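Local coordinates for KLLA0B12012p (Kluyveromyces lactis, PDB 6Y3P), which is the C-terminal ATP-grasp domain of Pby1, a direct partner of the mRNA decapping enzyme Dcp2, and probably binds ATP, at residues A[72-77]-A[323-328]; A[87-92]-A[309-314]; A[214-219]-A[236-241]. All blocks are in the same frame, centred on the assembly; numbering follows the deposited sequence.

Contact 1: residues A[72-77]-A[323-328]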
ATOM      1  N   ASN A  72       8.222  15.821  -0.071  1.00 49.81           N
ATOM      2  CA  ASN A  72       7.896  14.487   0.428  1.00 48.49           C
ATOM      3  C   ASN A  72       6.836  13.792  -0.464  1.00 52.95           C
ATOM      4  O   ASN A  72       5.913  13.152   0.027  1.00 52.28           O
ATOM      5  CB  ASN A  72       7.470  14.538   1.905  1.00 45.98           C
ATOM      6  CG  ASN A  72       6.163  15.241   2.154  1.00 48.47           C
ATOM      7  OD1 ASN A  72       5.983  16.398   1.797  1.00 48.40           O
ATOM      8  ND2 ASN A  72       5.235  14.570   2.819  1.00 43.07           N
ATOM      9  N   SER A  73       6.993  13.905  -1.786  1.00 50.41           N
ATOM     10  CA  SER A  73       6.122  13.237  -2.749  1.00 49.64           C
ATOM     11  C   SER A  73       6.785  13.139  -4.101  1.00 51.68           C
ATOM     12  O   SER A  73       7.578  14.024  -4.472  1.00 49.88           O
ATOM     13  CB  SER A  73       4.794  13.976  -2.924  1.00 52.98           C
ATOM     14  OG  SER A  73       3.866  13.164  -3.627  1.00 59.62           O
ATOM     15  N   TYR A  74       6.390  12.091  -4.865  1.00 46.67           N
ATOM     16  CA  TYR A  74       6.796  11.910  -6.253  1.00 46.96           C
ATOM     17  C   TYR A  74       5.670  12.452  -7.119  1.00 55.44           C
ATOM     18  O   TYR A  74       4.578  12.718  -6.607  1.00 55.65           O
ATOM     19  CB  TYR A  74       7.113  10.443  -6.582  1.00 45.73           C
ATOM     20  CG  TYR A  74       8.426   9.967  -6.012  1.00 44.05           C
ATOM     21  CD1 TYR A  74       8.501   9.452  -4.724  1.00 44.15           C
ATOM     22  CD2 TYR A  74       9.586   9.976  -6.780  1.00 45.70           C
ATOM     23  CE1 TYR A  74       9.707   9.013  -4.189  1.00 43.80           C
ATOM     24  CE2 TYR A  74      10.800   9.524  -6.263  1.00 45.74           C
ATOM     25  CZ  TYR A  74      10.852   9.030  -4.969  1.00 49.72           C
ATOM     26  OH  TYR A  74      12.037   8.572  -4.451  1.00 47.92           O
ATOM     27  N   ILE A  75       5.943  12.670  -8.416  1.00 55.51           N
ATOM     28  CA  ILE A  75       4.970  13.229  -9.346  1.00 56.34           C
ATOM     29  C   ILE A  75       4.130  12.133 -10.012  1.00 60.18           C
ATOM     30  O   ILE A  75       2.901  12.208  -9.974  1.00 59.38           O
ATOM     31  CB  ILE A  75       5.669  14.178 -10.346  1.00 60.89           C
ATOM     32  CG1 ILE A  75       6.107  15.469  -9.621  1.00 62.31           C
ATOM     33  CG2 ILE A  75       4.750  14.522 -11.529  1.00 62.98           C
ATOM     34  CD1 ILE A  75       6.964  16.426 -10.424  1.00 68.98           C
ATOM     35  N   TYR A  76       4.791  11.124 -10.615  1.00 56.95           N
ATOM     36  CA  TYR A  76       4.139  10.032 -11.338  1.00 56.66           C
ATOM     37  C   TYR A  76       4.127   8.771 -10.499  1.00 59.81           C
ATOM     38  O   TYR A  76       5.108   8.033 -10.480  1.00 60.32           O
ATOM     39  CB  TYR A  76       4.824   9.781 -12.705  1.00 58.60           C
ATOM     40  CG  TYR A  76       4.774  10.957 -13.655  1.00 61.36           C
ATOM     41  CD1 TYR A  76       3.592  11.302 -14.308  1.00 63.84           C
ATOM     42  CD2 TYR A  76       5.893  11.749 -13.874  1.00 62.11           C
ATOM     43  CE1 TYR A  76       3.526  12.405 -15.151  1.00 65.58           C
ATOM     44  CE2 TYR A  76       5.848  12.837 -14.736  1.00 64.15           C
ATOM     45  CZ  TYR A  76       4.662  13.159 -15.381  1.00 71.61           C
ATOM     46  OH  TYR A  76       4.608  14.226 -16.245  1.00 67.92           O
ATOM     47  N   ARG A  77       3.035   8.521  -9.793  1.00 55.68           N
ATOM     48  CA  ARG A  77       2.982   7.337  -8.968  1.00 55.04           C
ATOM     49  C   ARG A  77       1.640   6.571  -9.088  1.00 59.89           C
ATOM     50  O   ARG A  77       1.411   5.625  -8.342  1.00 60.69           O
ATOM     51  CB  ARG A  77       3.363   7.692  -7.515  1.00 55.48           C
ATOM     52  CG  ARG A  77       2.339   8.452  -6.717  1.00 60.36           C
ATOM     53  CD  ARG A  77       2.652   9.925  -6.543  1.00 58.65           C
ATOM     54  NE  ARG A  77       1.395  10.618  -6.246  1.00 65.92           N
ATOM     55  CZ  ARG A  77       0.979  10.943  -5.028  1.00 82.17           C
ATOM     56  NH1 ARG A  77      -0.208  11.513  -4.855  1.00 83.44           N
ATOM     57  NH2 ARG A  77       1.751  10.716  -3.974  1.00 63.02           N
ATOM     58  N   LYS A 323      14.960  12.662  -8.457  1.00 55.70           N
ATOM     59  CA  LYS A 323      16.141  12.801  -7.602  1.00 55.49           C
ATOM     60  C   LYS A 323      15.848  13.649  -6.335  1.00 57.35           C
ATOM     61  O   LYS A 323      16.399  13.400  -5.266  1.00 57.69           O
ATOM     62  CB  LYS A 323      17.278  13.442  -8.441  1.00 59.38           C
ATOM     63  CG  LYS A 323      18.644  13.494  -7.765  1.00 88.79           C
ATOM     64  CD  LYS A 323      19.529  12.306  -8.099  1.00106.93           C
ATOM     65  CE  LYS A 323      20.455  11.977  -6.955  1.00120.71           C
ATOM     66  NZ  LYS A 323      20.770  10.526  -6.914  1.00131.79           N
ATOM     67  N   ASN A 324      14.987  14.641  -6.469  1.00 51.85           N
ATOM     68  CA  ASN A 324      14.666  15.580  -5.402  1.00 51.00           C
ATOM     69  C   ASN A 324      13.365  15.228  -4.650  1.00 50.82           C
ATOM     70  O   ASN A 324      12.812  16.048  -3.925  1.00 49.99           O
ATOM     71  CB  ASN A 324      14.658  17.031  -5.963  1.00 52.84           C
ATOM     72  CG  ASN A 324      13.777  17.255  -7.165  1.00 72.86           C
ATOM     73  OD1 ASN A 324      13.510  16.362  -7.988  1.00 70.41           O
ATOM     74  ND2 ASN A 324      13.333  18.477  -7.315  1.00 66.65           N
ATOM     75  N   SER A 325      12.895  14.005  -4.804  1.00 46.16           N
ATOM     76  CA  SER A 325      11.699  13.550  -4.102  1.00 44.22           C
ATOM     77  C   SER A 325      12.037  12.425  -3.160  1.00 45.91           C
ATOM     78  O   SER A 325      13.022  11.726  -3.362  1.00 44.77           O
ATOM     79  CB  SER A 325      10.656  13.037  -5.088  1.00 43.74           C
ATOM     80  OG  SER A 325      10.228  14.049  -5.974  1.00 54.83           O
ATOM     81  N   LEU A 326      11.213  12.267  -2.136  1.00 43.49           N
ATOM     82  CA  LEU A 326      11.158  11.121  -1.242  1.00 45.36           C
ATOM     83  C   LEU A 326       9.687  10.912  -0.946  1.00 51.69           C
ATOM     84  O   LEU A 326       8.912  11.849  -1.090  1.00 53.52           O
ATOM     85  CB  LEU A 326      12.024  11.179   0.051  1.00 45.75           C
ATOM     86  CG  LEU A 326      11.717  12.211   1.149  1.00 50.41           C
ATOM     87  CD1 LEU A 326      10.456  11.843   1.959  1.00 49.24           C
ATOM     88  CD2 LEU A 326      12.867  12.265   2.094  1.00 52.04           C
ATOM     89  N   GLU A 327       9.287   9.711  -0.589  1.00 47.53           N
ATOM     90  CA  GLU A 327       7.893   9.481  -0.260  1.00 46.60           C
ATOM     91  C   GLU A 327       7.749   8.250   0.590  1.00 49.08           C
ATOM     92  O   GLU A 327       8.343   7.229   0.270  1.00 47.70           O
ATOM     93  CB  GLU A 327       6.988   9.397  -1.515  1.00 47.18           C
ATOM     94  CG  GLU A 327       5.507   9.460  -1.150  1.00 53.12           C
ATOM     95  CD  GLU A 327       4.485   9.655  -2.251  1.00 59.16           C
ATOM     96  OE1 GLU A 327       4.891  10.001  -3.382  1.00 49.95           O
ATOM     97  OE2 GLU A 327       3.276   9.462  -1.981  1.00 51.35           O
ATOM     98  N   THR A 328       6.917   8.324   1.645  1.00 45.95           N
ATOM     99  CA  THR A 328       6.655   7.120   2.411  1.00 44.84           C
ATOM    100  C   THR A 328       5.211   6.714   2.103  1.00 49.60           C
ATOM    101  O   THR A 328       4.282   7.520   2.170  1.00 49.18           O
ATOM    102  CB  THR A 328       7.098   7.147   3.881  1.00 48.35           C
ATOM    103  OG1 THR A 328       6.035   6.746   4.739  1.00 53.81           O
ATOM    104  CG2 THR A 328       7.715   8.436   4.313  1.00 42.22           C
TER
HETATM  105  O   HOH W   1       5.684  11.297   1.994  1.00 45.48           O

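Contact 2: residues A[87-92]-A[309-314]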
ATOM      1  N   SER A  87      -2.458  -3.502 -10.726  1.00 58.84           N
ATOM      2  CA  SER A  87      -2.737  -4.793 -11.344  1.00 59.50           C
ATOM      3  C   SER A  87      -2.067  -4.862 -12.695  1.00 66.46           C
ATOM      4  O   SER A  87      -1.281  -5.780 -12.913  1.00 68.05           O
ATOM      5  CB  SER A  87      -4.241  -5.034 -11.459  1.00 62.93           C
ATOM      6  OG  SER A  87      -4.702  -5.951 -10.476  1.00 69.22           O
ATOM      7  N   HIS A  88      -2.256  -3.831 -13.540  1.00 64.41           N
ATOM      8  CA  HIS A  88      -1.647  -3.763 -14.867  1.00 65.50           C
ATOM      9  C   HIS A  88      -0.144  -3.737 -14.810  1.00 65.87           C
ATOM     10  O   HIS A  88       0.490  -4.447 -15.584  1.00 66.05           O
ATOM     11  CB  HIS A  88      -2.212  -2.608 -15.695  1.00 68.53           C
ATOM     12  CG  HIS A  88      -3.570  -2.906 -16.248  1.00 74.06           C
ATOM     13  ND1 HIS A  88      -3.728  -3.586 -17.452  1.00 77.55           N
ATOM     14  CD2 HIS A  88      -4.794  -2.655 -15.722  1.00 76.76           C
ATOM     15  CE1 HIS A  88      -5.036  -3.701 -17.630  1.00 77.94           C
ATOM     16  NE2 HIS A  88      -5.720  -3.159 -16.615  1.00 77.63           N
ATOM     17  N   THR A  89       0.431  -2.984 -13.867  1.00 61.04           N
ATOM     18  CA  THR A  89       1.889  -2.926 -13.678  1.00 60.12           C
ATOM     19  C   THR A  89       2.435  -4.329 -13.361  1.00 59.72           C
ATOM     20  O   THR A  89       3.404  -4.753 -13.989  1.00 59.71           O
ATOM     21  CB  THR A  89       2.284  -1.942 -12.551  1.00 67.66           C
ATOM     22  OG1 THR A  89       1.410  -0.820 -12.553  1.00 68.07           O
ATOM     23  CG2 THR A  89       3.720  -1.463 -12.678  1.00 64.47           C
ATOM     24  N   ILE A  90       1.795  -5.044 -12.418  1.00 53.01           N
ATOM     25  CA  ILE A  90       2.225  -6.380 -12.002  1.00 52.36           C
ATOM     26  C   ILE A  90       2.032  -7.393 -13.142  1.00 57.99           C
ATOM     27  O   ILE A  90       3.001  -8.081 -13.479  1.00 55.96           O
ATOM     28  CB  ILE A  90       1.606  -6.824 -10.640  1.00 53.59           C
ATOM     29  CG1 ILE A  90       2.166  -5.929  -9.511  1.00 53.39           C
ATOM     30  CG2 ILE A  90       1.871  -8.322 -10.349  1.00 51.48           C
ATOM     31  CD1 ILE A  90       1.536  -6.043  -8.161  1.00 56.85           C
ATOM     32  N   HIS A  91       0.829  -7.431 -13.772  1.00 58.30           N
ATOM     33  CA  HIS A  91       0.536  -8.341 -14.887  1.00 60.58           C
ATOM     34  C   HIS A  91       1.542  -8.239 -16.008  1.00 63.98           C
ATOM     35  O   HIS A  91       2.016  -9.277 -16.484  1.00 64.80           O
ATOM     36  CB  HIS A  91      -0.871  -8.127 -15.462  1.00 63.79           C
ATOM     37  CG  HIS A  91      -1.987  -8.304 -14.486  1.00 68.67           C
ATOM     38  ND1 HIS A  91      -1.876  -9.160 -13.397  1.00 71.05           N
ATOM     39  CD2 HIS A  91      -3.215  -7.727 -14.472  1.00 72.60           C
ATOM     40  CE1 HIS A  91      -3.025  -9.057 -12.742  1.00 71.16           C
ATOM     41  NE2 HIS A  91      -3.869  -8.215 -13.354  1.00 72.18           N
ATOM     42  N   SER A  92       1.887  -7.000 -16.429  1.00 59.31           N
ATOM     43  CA  SER A  92       2.818  -6.815 -17.542  1.00 60.14           C
ATOM     44  C   SER A  92       4.250  -7.178 -17.192  1.00 62.96           C
ATOM     45  O   SER A  92       5.018  -7.540 -18.080  1.00 63.60           O
ATOM     46  CB  SER A  92       2.725  -5.409 -18.128  1.00 65.71           C
ATOM     47  OG  SER A  92       2.928  -4.421 -17.135  1.00 80.85           O
ATOM     48  N   LYS A 309      10.758  -2.601  -9.231  1.00 48.14           N
ATOM     49  CA  LYS A 309      11.402  -2.981 -10.493  1.00 49.36           C
ATOM     50  C   LYS A 309      10.336  -3.007 -11.616  1.00 56.88           C
ATOM     51  O   LYS A 309      10.575  -2.473 -12.708  1.00 57.94           O
ATOM     52  CB  LYS A 309      12.120  -4.321 -10.387  1.00 49.99           C
ATOM     53  CG  LYS A 309      13.345  -4.249  -9.502  1.00 59.77           C
ATOM     54  CD  LYS A 309      14.395  -5.280  -9.888  1.00 65.92           C
ATOM     55  CE  LYS A 309      14.475  -6.444  -8.946  1.00 65.66           C
ATOM     56  NZ  LYS A 309      15.802  -7.106  -9.045  1.00 69.35           N
ATOM     57  N   ALA A 310       9.136  -3.539 -11.300  1.00 52.92           N
ATOM     58  CA  ALA A 310       7.983  -3.603 -12.209  1.00 52.68           C
ATOM     59  C   ALA A 310       7.567  -2.215 -12.652  1.00 57.79           C
ATOM     60  O   ALA A 310       7.537  -1.954 -13.848  1.00 58.19           O
ATOM     61  CB  ALA A 310       6.806  -4.300 -11.528  1.00 52.22           C
ATOM     62  N   ALA A 311       7.296  -1.323 -11.667  1.00 54.04           N
ATOM     63  CA  ALA A 311       6.833   0.062 -11.781  1.00 53.11           C
ATOM     64  C   ALA A 311       7.709   0.953 -12.639  1.00 59.37           C
ATOM     65  O   ALA A 311       7.201   1.714 -13.452  1.00 58.85           O
ATOM     66  CB  ALA A 311       6.688   0.666 -10.395  1.00 52.51           C
ATOM     67  N   VAL A 312       9.018   0.869 -12.435  1.00 58.22           N
ATOM     68  CA  VAL A 312      10.031   1.677 -13.103  1.00 59.21           C
ATOM     69  C   VAL A 312      10.268   1.235 -14.548  1.00 67.92           C
ATOM     70  O   VAL A 312      10.416   2.093 -15.420  1.00 69.44           O
ATOM     71  CB  VAL A 312      11.315   1.663 -12.225  1.00 62.21           C
ATOM     72  CG1 VAL A 312      12.587   1.890 -13.008  1.00 62.85           C
ATOM     73  CG2 VAL A 312      11.199   2.647 -11.069  1.00 61.49           C
ATOM     74  N   ASN A 313      10.264  -0.084 -14.803  1.00 66.80           N
ATOM     75  CA  ASN A 313      10.613  -0.679 -16.094  1.00 68.59           C
ATOM     76  C   ASN A 313       9.465  -0.988 -17.065  1.00 75.20           C
ATOM     77  O   ASN A 313       9.761  -1.300 -18.219  1.00 75.75           O
ATOM     78  CB  ASN A 313      11.439  -1.942 -15.867  1.00 69.14           C
ATOM     79  CG  ASN A 313      12.760  -1.669 -15.184  1.00 93.15           C
ATOM     80  OD1 ASN A 313      13.613  -0.931 -15.702  1.00 86.48           O
ATOM     81  ND2 ASN A 313      12.969  -2.273 -14.015  1.00 81.68           N
ATOM     82  N   VAL A 314       8.188  -0.884 -16.649  1.00 74.33           N
ATOM     83  CA  VAL A 314       7.051  -1.172 -17.549  1.00 76.11           C
ATOM     84  C   VAL A 314       7.061  -0.309 -18.815  1.00 85.65           C
ATOM     85  O   VAL A 314       7.435   0.869 -18.779  1.00 85.27           O
ATOM     86  CB  VAL A 314       5.645  -1.167 -16.896  1.00 78.62           C
ATOM     87  CG1 VAL A 314       5.329  -2.519 -16.266  1.00 77.60           C
ATOM     88  CG2 VAL A 314       5.497  -0.038 -15.889  1.00 77.87           C
TER

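Contact 3: residues A[214-219]-A[236-241]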
ATOM      1  N   LYS A 214      -9.297 -11.550  12.004  1.00 49.93           N
ATOM      2  CA  LYS A 214      -8.283 -11.495  10.949  1.00 48.36           C
ATOM      3  C   LYS A 214      -7.576 -10.141  10.952  1.00 47.93           C
ATOM      4  O   LYS A 214      -8.069  -9.183  11.547  1.00 45.87           O
ATOM      5  CB  LYS A 214      -8.894 -11.806   9.563  1.00 51.06           C
ATOM      6  CG  LYS A 214      -9.730 -10.685   8.973  1.00 67.50           C
ATOM      7  CD  LYS A 214      -9.822 -10.771   7.447  1.00 80.51           C
ATOM      8  CE  LYS A 214     -10.953  -9.928   6.872  1.00 94.93           C
ATOM      9  NZ  LYS A 214     -10.784  -8.464   7.135  1.00105.32           N
ATOM     10  N   PHE A 215      -6.430 -10.050  10.266  1.00 43.20           N
ATOM     11  CA  PHE A 215      -5.705  -8.784  10.210  1.00 41.31           C
ATOM     12  C   PHE A 215      -5.005  -8.591   8.909  1.00 46.56           C
ATOM     13  O   PHE A 215      -4.742  -9.550   8.166  1.00 46.18           O
ATOM     14  CB  PHE A 215      -4.678  -8.688  11.373  1.00 41.77           C
ATOM     15  CG  PHE A 215      -3.464  -9.597  11.265  1.00 41.73           C
ATOM     16  CD1 PHE A 215      -3.530 -10.930  11.667  1.00 44.26           C
ATOM     17  CD2 PHE A 215      -2.251  -9.115  10.776  1.00 40.19           C
ATOM     18  CE1 PHE A 215      -2.419 -11.771  11.536  1.00 43.98           C
ATOM     19  CE2 PHE A 215      -1.143  -9.946  10.665  1.00 41.60           C
ATOM     20  CZ  PHE A 215      -1.229 -11.269  11.040  1.00 40.77           C
ATOM     21  N   HIS A 216      -4.701  -7.332   8.643  1.00 43.94           N
ATOM     22  CA  HIS A 216      -3.848  -7.011   7.524  0.50 42.80           C
ATOM     23  C   HIS A 216      -2.631  -6.292   8.092  1.00 44.74           C
ATOM     24  O   HIS A 216      -2.641  -5.848   9.258  1.00 40.18           O
ATOM     25  CB  HIS A 216      -4.556  -6.297   6.354  0.50 43.50           C
ATOM     26  CG  HIS A 216      -5.137  -4.955   6.662  0.50 47.24           C
ATOM     27  ND1 HIS A 216      -4.533  -3.790   6.217  0.50 49.06           N
ATOM     28  CD2 HIS A 216      -6.287  -4.636   7.299  0.50 49.45           C
ATOM     29  CE1 HIS A 216      -5.333  -2.806   6.596  0.50 48.91           C
ATOM     30  NE2 HIS A 216      -6.386  -3.262   7.278  0.50 49.50           N
ATOM     31  N   ILE A 217      -1.540  -6.288   7.318  1.00 40.55           N
ATOM     32  CA  ILE A 217      -0.287  -5.667   7.693  1.00 38.92           C
ATOM     33  C   ILE A 217      -0.183  -4.327   6.956  1.00 43.98           C
ATOM     34  O   ILE A 217      -0.376  -4.242   5.741  1.00 43.33           O
ATOM     35  CB  ILE A 217       0.974  -6.548   7.453  1.00 40.72           C
ATOM     36  CG1 ILE A 217       0.900  -7.858   8.265  1.00 41.21           C
ATOM     37  CG2 ILE A 217       2.254  -5.757   7.796  1.00 39.28           C
ATOM     38  CD1 ILE A 217       2.013  -8.863   8.013  1.00 43.36           C
ATOM     39  N   ARG A 218       0.119  -3.283   7.707  1.00 42.24           N
ATOM     40  CA  ARG A 218       0.426  -1.974   7.162  1.00 41.23           C
ATOM     41  C   ARG A 218       1.956  -1.860   7.295  1.00 44.78           C
ATOM     42  O   ARG A 218       2.496  -1.831   8.406  1.00 42.58           O
ATOM     43  CB  ARG A 218      -0.298  -0.850   7.938  1.00 40.91           C
ATOM     44  CG  ARG A 218       0.085   0.587   7.503  1.00 50.43           C
ATOM     45  CD  ARG A 218      -0.057   0.769   6.005  1.00 59.58           C
ATOM     46  NE  ARG A 218      -0.819   1.958   5.625  1.00 83.63           N
ATOM     47  CZ  ARG A 218      -2.146   2.054   5.636  1.00103.49           C
ATOM     48  NH1 ARG A 218      -2.738   3.174   5.239  1.00 95.09           N
ATOM     49  NH2 ARG A 218      -2.889   1.042   6.072  1.00 93.11           N
ATOM     50  N   CYS A 219       2.640  -1.838   6.155  1.00 41.76           N
ATOM     51  CA  CYS A 219       4.084  -1.713   6.074  1.00 42.05           C
ATOM     52  C   CYS A 219       4.440  -0.314   5.478  1.00 46.07           C
ATOM     53  O   CYS A 219       3.976   0.017   4.380  1.00 43.74           O
ATOM     54  CB  CYS A 219       4.633  -2.861   5.224  1.00 42.81           C
ATOM     55  SG  CYS A 219       6.422  -2.809   4.947  1.00 48.18           S
ATOM     56  N   LEU A 236       2.696  -2.825  11.261  1.00 41.58           N
ATOM     57  CA  LEU A 236       1.461  -2.790  12.036  1.00 44.29           C
ATOM     58  C   LEU A 236       0.537  -3.891  11.602  1.00 48.24           C
ATOM     59  O   LEU A 236       0.452  -4.212  10.411  1.00 48.09           O
ATOM     60  CB  LEU A 236       0.732  -1.445  11.805  1.00 45.99           C
ATOM     61  CG  LEU A 236       1.203  -0.174  12.537  1.00 53.35           C
ATOM     62  CD1 LEU A 236       2.621   0.180  12.194  1.00 55.07           C
ATOM     63  CD2 LEU A 236       0.362   1.003  12.142  1.00 54.01           C
ATOM     64  N   ALA A 237      -0.198  -4.425  12.560  1.00 43.53           N
ATOM     65  CA  ALA A 237      -1.238  -5.410  12.332  1.00 42.71           C
ATOM     66  C   ALA A 237      -2.531  -4.709  12.781  1.00 45.95           C
ATOM     67  O   ALA A 237      -2.641  -4.289  13.932  1.00 43.95           O
ATOM     68  CB  ALA A 237      -0.984  -6.675  13.148  1.00 42.75           C
ATOM     69  N   LEU A 238      -3.455  -4.526  11.833  1.00 43.17           N
ATOM     70  CA  LEU A 238      -4.733  -3.861  12.017  1.00 44.57           C
ATOM     71  C   LEU A 238      -5.766  -4.956  11.948  1.00 47.70           C
ATOM     72  O   LEU A 238      -5.946  -5.574  10.907  1.00 46.89           O
ATOM     73  CB  LEU A 238      -4.962  -2.786  10.912  1.00 45.35           C
ATOM     74  CG  LEU A 238      -3.700  -1.965  10.515  1.00 50.42           C
ATOM     75  CD1 LEU A 238      -3.674  -1.659   9.064  1.00 51.13           C
ATOM     76  CD2 LEU A 238      -3.589  -0.714  11.276  1.00 51.86           C
ATOM     77  N   PHE A 239      -6.385  -5.250  13.094  1.00 45.22           N
ATOM     78  CA  PHE A 239      -7.369  -6.320  13.250  1.00 44.80           C
ATOM     79  C   PHE A 239      -8.792  -5.885  12.950  1.00 52.36           C
ATOM     80  O   PHE A 239      -9.176  -4.741  13.230  1.00 50.26           O
ATOM     81  CB  PHE A 239      -7.288  -6.899  14.660  1.00 45.46           C
ATOM     82  CG  PHE A 239      -6.017  -7.672  14.896  1.00 45.18           C
ATOM     83  CD1 PHE A 239      -4.873  -7.035  15.370  1.00 46.98           C
ATOM     84  CD2 PHE A 239      -5.965  -9.045  14.669  1.00 44.42           C
ATOM     85  CE1 PHE A 239      -3.695  -7.756  15.599  1.00 46.75           C
ATOM     86  CE2 PHE A 239      -4.779  -9.757  14.866  1.00 46.46           C
ATOM     87  CZ  PHE A 239      -3.655  -9.107  15.332  1.00 44.42           C
ATOM     88  N   ALA A 240      -9.574  -6.819  12.388  1.00 52.59           N
ATOM     89  CA  ALA A 240     -10.986  -6.626  12.063  1.00 54.80           C
ATOM     90  C   ALA A 240     -11.797  -6.605  13.392  1.00 62.30           C
ATOM     91  O   ALA A 240     -11.327  -7.171  14.383  1.00 61.13           O
ATOM     92  CB  ALA A 240     -11.460  -7.751  11.142  1.00 55.38           C
ATOM     93  N   PRO A 241     -12.957  -5.910  13.485  1.00 62.70           N
ATOM     94  CA  PRO A 241     -13.670  -5.851  14.783  1.00 63.23           C
ATOM     95  C   PRO A 241     -14.266  -7.176  15.281  1.00 68.27           C
ATOM     96  O   PRO A 241     -14.236  -7.474  16.485  1.00 68.46           O
ATOM     97  CB  PRO A 241     -14.762  -4.800  14.539  1.00 65.22           C
ATOM     98  CG  PRO A 241     -15.007  -4.831  13.071  1.00 69.55           C
ATOM     99  CD  PRO A 241     -13.665  -5.128  12.443  1.00 64.92           C
TER
HETATM  100  O   HOH W   2      -8.382  -6.576   8.832  1.00 60.32           O

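Contact 1: residues A[72-77]-A[323-328]
Glu327, at the start of strand 326-335, sends its side chain into the loop 72-77. Its CB lies 3.5 Å from Tyr74 CD1, near the plane of that ring and at its edge. With CG anti to the backbone N (chi1 -168°) and the chain extended beyond it, the carboxylate is carried past the ring; on the way CG comes within 3.9 Å of Asn72 O. At the tip the oxygens divide the work. Glu327 OE1 accepts the backbone N-H of Tyr74 at 3.0 Å from Tyr74 N, almost straight (168°) but from the anti side and 30° out of the carboxylate plane. Glu327 OE2 makes a salt bridge with Arg77 NH2 at 2.8 Å, and the same nitrogen has a weak bond to OE1. Ser325 CB sits over one face of the Tyr74 ring, 3.7 Å from the ring centroid, while Ser325 OG donates to Ser73 O at 3.0 Å; the Tyr74 hydroxyl bonds to Gly225. A buried carboxylate thus ties the loop that follows the outer strand 69-71 of the N-terminal parallel sheet to the central antiparallel sheet of an ATP-grasp enzyme of the tubulin-tyrosine ligase family.

Contact 2: residues A[87-92]-A[309-314]
Thr89 pushes its methyl against the last turn of helix 290-313, and this one group supplies most of the close packing between the two segments. Its CG2 lies 3.6 Å from Ala311 CA and 3.9 Å from Ala310 C, so it rests on backbone more than on side chains. The torsion explains the division of labour within the threonine: CG2 is anti to the backbone N and reaches the neighbouring helix, whereas OG1 lies beside the backbone N, within hydrogen-bonding reach of Tyr85 O in its own helix and of Ala79 O in the preceding helix 78-81, and its single proton can serve one of them at a time. The polar atom thus finds its partners outside the contact, and the methyl meets the alanines. Both alanines keep their bulk low, which lets the backbones come as near as 6.1 Å between Thr89 CA and Ala311 CA. In fold terms this is a small helix-to-helix seam, joining helix 83-95 to the C-terminal end of the long helix 290-313, with only 185 Å² buried in all. Val314, the first residue to leave the helical conformation, folds back toward helix 83-95 and closes the seam: its CG2 lies 3.9 Å from Thr89 CG2, and its CG1 is 3.7 Å from Thr89 O.

The other end is thinner and more polar. Ser92, partly exposed, touches Val314 CG1 chiefly through its hydroxyl, with OG at 3.2 Å, and the same oxygen lies near carbonyls of its own helix, 2.9 Å from His88 O. The Ser92 side chain also touches Arg316 of the loop after helix 290-313, which has a weak hydrogen bond to His88 ND1.

Contact 3: residues A[214-219]-A[236-241]
Phe215 and Phe239 run side by side on one face of the sheet, their side chains pointing the same way. The rings are neither stacked nor edge-on: their planes make 42° and their centroids lie 5.1 Å apart. What meets the flat of the Phe239 ring is the methylene of its partner, with Phe215 CB 3.8 Å from the ring centroid in a CH-pi contact. CG of Phe215 is set between the backbone N and the carbonyl carbon (chi1 71°), which tips the ring along the strand, so that Phe215 CD2 comes 3.6 Å from Ala237 CB. Cutting Phe215 back to an alanine would keep CB over the Phe239 ring but is likely to take away the aromatic neighbour of Ala237 CB and Phe239 CE2, opening a gap toward Val335 of strand 326-335.

Strands 215-224 and 228-239 form an antiparallel beta hairpin, and in these short segments their directions differ by 147°. Phe215 faces Phe239 as a non-hydrogen-bonded pair; His216 and Leu238 next to them are hydrogen-bonded, His216 N to Leu238 O at 3.1 Å and Leu238 N to His216 O at 3.0 Å.

On the opposite face Leu238 is the central group. Its CD1 packs 3.6 Å from Arg218 CB, the two side chains running at a slant to each other, and the guanidinium goes on to a salt bridge with Asp332. The Leu238 side chain also lies over one face of the imidazole in one of two modelled conformers of His216, which leaves this contact doubtful. Farther along, where the exposed Lys214 begins the segment, Ala240 N donates to Lys214 O at 2.9 Å.

In the fold
Strand 326-335 links contacts 1 and 3: it begins in contact 1, and beside it in the antiparallel sheet runs strand 215-224, the first strand of the hairpin in contact 3. The centres of these two contacts are 26 Å apart, on opposite sides of the chain's centre, with nearest atoms about 7 Å apart. Contact 2 is joined to contact 1 through the chain, since helix 290-313 precedes strand 326-335; their centres lie 18 Å apart. Contacts 2 and 3 are also 26 Å apart centre to centre, and about 14 Å at the nearest atoms. All three lie within the tubulin-tyrosine ligase family region.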